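Local coordinates for protein isomerase/lactonizing enzyme (Agrobacterium tumefaciens, PDB 1RVK) that is of unknown function but, as an enolase-superfamily member with a bound magnesium ion, probably acts on a carboxylate substrate through an enolate intermediate, at residues 59-63 against 64-68. Residues are numbered along the deposited sequence; the frame is centred on the assembly and turned at random.
Sequences PHVIE and KFVKK
Val61 meets Phe65, and Ile62 meets Val66, on the buried side of helix 59-70. Val61 CG1 touches the ring of Phe65 at CD2 (4.1 Å), and Val66 CG2 lies against Ile62 CD1 (4.1 Å). These apolar groups face inward: Val61 and Val66 meet Thr100 of helix 98-116, Ile62 and Val66 lie on strand 3-15, and Phe65 reaches Trp88 and Leu96. Beneath them the backbone changes step. Val61 O takes two donors, Phe65 N from above the carbonyl plane and Val66 N within it at 3.2 Å, the latter already an i to i+5 bond. Lys67 N then runs almost straight to Ile62 O (2.9 Å, N-H...O 174°).

The outer side is looser and polar. Glu63 bends at chi2 (-64°) and lies alongside the extended Lys67, whose NZ forms a salt bridge with Glu63 OE1 on its syn side at 3.0 Å, 27° out of the carboxylate plane. Lys67 also rests its aliphatic part on Ile62, with Lys67 CE 3.7 Å from Ile62 CG2. Further round, Lys64 runs beside His60, its CD 3.6 Å from the imidazole NE2, while its CG sits over the centre of one Phe65 face.

The wider turn is a pi-bulge in an amphipathic helix that packs, with helices 78-89 and 98-116, against the three-stranded antiparallel sheet of the enolase-superfamily N-terminal capping domain.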
ATOM      1  N   PRO A  59     -22.913  -4.237   5.012  1.00 15.41           N
ATOM      2  CA  PRO A  59     -23.942  -5.224   4.674  1.00 15.06           C
ATOM      3  C   PRO A  59     -24.369  -5.288   3.210  1.00 14.97           C
ATOM      4  O   PRO A  59     -24.496  -6.378   2.649  1.00 16.26           O
ATOM      5  CB  PRO A  59     -25.088  -4.847   5.602  1.00 16.43           C
ATOM      6  CG  PRO A  59     -24.352  -4.398   6.837  1.00 16.35           C
ATOM      7  CD  PRO A  59     -23.271  -3.512   6.246  1.00 14.77           C
ATOM      8  N   HIS A  60     -24.597  -4.134   2.590  1.00 14.11           N
ATOM      9  CA  HIS A  60     -25.020  -4.129   1.195  1.00 16.08           C
ATOM     10  C   HIS A  60     -24.094  -4.941   0.298  1.00 15.58           C
ATOM     11  O   HIS A  60     -24.554  -5.723  -0.535  1.00 14.58           O
ATOM     12  CB  HIS A  60     -25.116  -2.699   0.654  1.00 18.92           C
ATOM     13  CG  HIS A  60     -25.445  -2.633  -0.806  1.00 19.08           C
ATOM     14  ND1 HIS A  60     -24.484  -2.466  -1.780  1.00 20.25           N
ATOM     15  CD2 HIS A  60     -26.623  -2.773  -1.459  1.00 18.90           C
ATOM     16  CE1 HIS A  60     -25.055  -2.504  -2.970  1.00 17.43           C
ATOM     17  NE2 HIS A  60     -26.353  -2.690  -2.804  1.00 20.43           N
ATOM     18  N   VAL A  61     -22.793  -4.753   0.473  1.00 14.81           N
ATOM     19  CA  VAL A  61     -21.800  -5.449  -0.335  1.00 15.31           C
ATOM     20  C   VAL A  61     -21.675  -6.918   0.044  1.00 15.86           C
ATOM     21  O   VAL A  61     -21.540  -7.783  -0.822  1.00 14.42           O
ATOM     22  CB  VAL A  61     -20.417  -4.769  -0.201  1.00 16.55           C
ATOM     23  CG1 VAL A  61     -19.392  -5.493  -1.053  1.00 20.72           C
ATOM     24  CG2 VAL A  61     -20.521  -3.312  -0.627  1.00 19.57           C
ATOM     25  N   ILE A  62     -21.726  -7.198   1.341  1.00 15.60           N
ATOM     26  CA  ILE A  62     -21.614  -8.569   1.824  1.00 16.89           C
ATOM     27  C   ILE A  62     -22.797  -9.426   1.378  1.00 18.46           C
ATOM     28  O   ILE A  62     -22.621 -10.526   0.861  1.00 16.13           O
ATOM     29  CB  ILE A  62     -21.535  -8.610   3.373  1.00 17.07           C
ATOM     30  CG1 ILE A  62     -20.277  -7.882   3.852  1.00 16.90           C
ATOM     31  CG2 ILE A  62     -21.562 -10.055   3.863  1.00 18.10           C
ATOM     32  CD1 ILE A  62     -18.975  -8.481   3.346  1.00 18.18           C
ATOM     33  N   GLU A  63     -24.004  -8.912   1.566  1.00 19.24           N
ATOM     34  CA  GLU A  63     -25.197  -9.666   1.213  1.00 24.32           C
ATOM     35  C   GLU A  63     -25.444  -9.798  -0.282  1.00 23.63           C
ATOM     36  O   GLU A  63     -25.773 -10.879  -0.773  1.00 24.55           O
ATOM     37  CB  GLU A  63     -26.420  -9.036   1.883  1.00 29.08           C
ATOM     38  CG  GLU A  63     -26.302  -8.961   3.398  1.00 38.31           C
ATOM     39  CD  GLU A  63     -26.231 -10.331   4.050  1.00 42.97           C
ATOM     40  OE1 GLU A  63     -25.782 -10.412   5.212  1.00 46.24           O
ATOM     41  OE2 GLU A  63     -26.632 -11.324   3.408  1.00 45.87           O
ATOM     42  N   LYS A  64     -25.272  -8.702  -1.009  1.00 23.00           N
ATOM     43  CA  LYS A  64     -25.524  -8.711  -2.442  1.00 22.20           C
ATOM     44  C   LYS A  64     -24.439  -9.360  -3.294  1.00 20.37           C
ATOM     45  O   LYS A  64     -24.739  -9.927  -4.345  1.00 19.13           O
ATOM     46  CB  LYS A  64     -25.774  -7.279  -2.931  1.00 26.17           C
ATOM     47  CG  LYS A  64     -26.231  -7.189  -4.378  1.00 31.52           C
ATOM     48  CD  LYS A  64     -26.535  -5.754  -4.777  1.00 36.70           C
ATOM     49  CE  LYS A  64     -27.050  -5.674  -6.205  1.00 40.03           C
ATOM     50  NZ  LYS A  64     -27.371  -4.274  -6.599  1.00 42.51           N
ATOM     51  N   PHE A  65     -23.187  -9.305  -2.843  1.00 17.65           N
ATOM     52  CA  PHE A  65     -22.095  -9.864  -3.633  1.00 16.10           C
ATOM     53  C   PHE A  65     -21.227 -10.952  -3.007  1.00 14.87           C
ATOM     54  O   PHE A  65     -21.158 -12.065  -3.522  1.00 14.42           O
ATOM     55  CB  PHE A  65     -21.166  -8.733  -4.092  1.00 14.89           C
ATOM     56  CG  PHE A  65     -21.879  -7.597  -4.769  1.00 15.59           C
ATOM     57  CD1 PHE A  65     -22.403  -7.750  -6.050  1.00 16.33           C
ATOM     58  CD2 PHE A  65     -22.043  -6.379  -4.117  1.00 15.49           C
ATOM     59  CE1 PHE A  65     -23.083  -6.701  -6.674  1.00 15.88           C
ATOM     60  CE2 PHE A  65     -22.723  -5.324  -4.733  1.00 17.12           C
ATOM     61  CZ  PHE A  65     -23.244  -5.488  -6.014  1.00 15.99           C
ATOM     62  N   VAL A  66     -20.559 -10.630  -1.904  1.00 13.21           N
ATOM     63  CA  VAL A  66     -19.635 -11.572  -1.277  1.00 12.37           C
ATOM     64  C   VAL A  66     -20.197 -12.921  -0.841  1.00 14.24           C
ATOM     65  O   VAL A  66     -19.634 -13.958  -1.186  1.00 13.52           O
ATOM     66  CB  VAL A  66     -18.903 -10.914  -0.092  1.00 13.63           C
ATOM     67  CG1 VAL A  66     -17.849 -11.867   0.466  1.00 12.70           C
ATOM     68  CG2 VAL A  66     -18.242  -9.618  -0.554  1.00 14.16           C
ATOM     69  N   LYS A  67     -21.290 -12.929  -0.088  1.00 14.35           N
ATOM     70  CA  LYS A  67     -21.853 -14.202   0.350  1.00 16.09           C
ATOM     71  C   LYS A  67     -22.319 -15.067  -0.815  1.00 15.58           C
ATOM     72  O   LYS A  67     -22.118 -16.278  -0.811  1.00 15.74           O
ATOM     73  CB  LYS A  67     -23.017 -13.973   1.317  1.00 15.59           C
ATOM     74  CG  LYS A  67     -22.564 -13.554   2.700  1.00 17.64           C
ATOM     75  CD  LYS A  67     -23.737 -13.407   3.650  1.00 16.85           C
ATOM     76  CE  LYS A  67     -23.254 -13.099   5.056  1.00 18.60           C
ATOM     77  NZ  LYS A  67     -24.383 -12.913   6.013  1.00 19.53           N
ATOM     78  N   LYS A  68     -22.933 -14.442  -1.816  1.00 16.22           N
ATOM     79  CA  LYS A  68     -23.426 -15.175  -2.978  1.00 18.35           C
ATOM     80  C   LYS A  68     -22.325 -15.900  -3.744  1.00 18.22           C
ATOM     81  O   LYS A  68     -22.574 -16.920  -4.379  1.00 18.77           O
ATOM     82  CB  LYS A  68     -24.162 -14.231  -3.928  1.00 20.06           C
ATOM     83  CG  LYS A  68     -25.446 -13.656  -3.367  1.00 23.73           C
ATOM     84  CD  LYS A  68     -26.123 -12.790  -4.415  1.00 28.81           C
ATOM     85  CE  LYS A  68     -27.437 -12.224  -3.915  1.00 31.87           C
ATOM     86  NZ  LYS A  68     -28.065 -11.367  -4.960  1.00 36.14           N
TER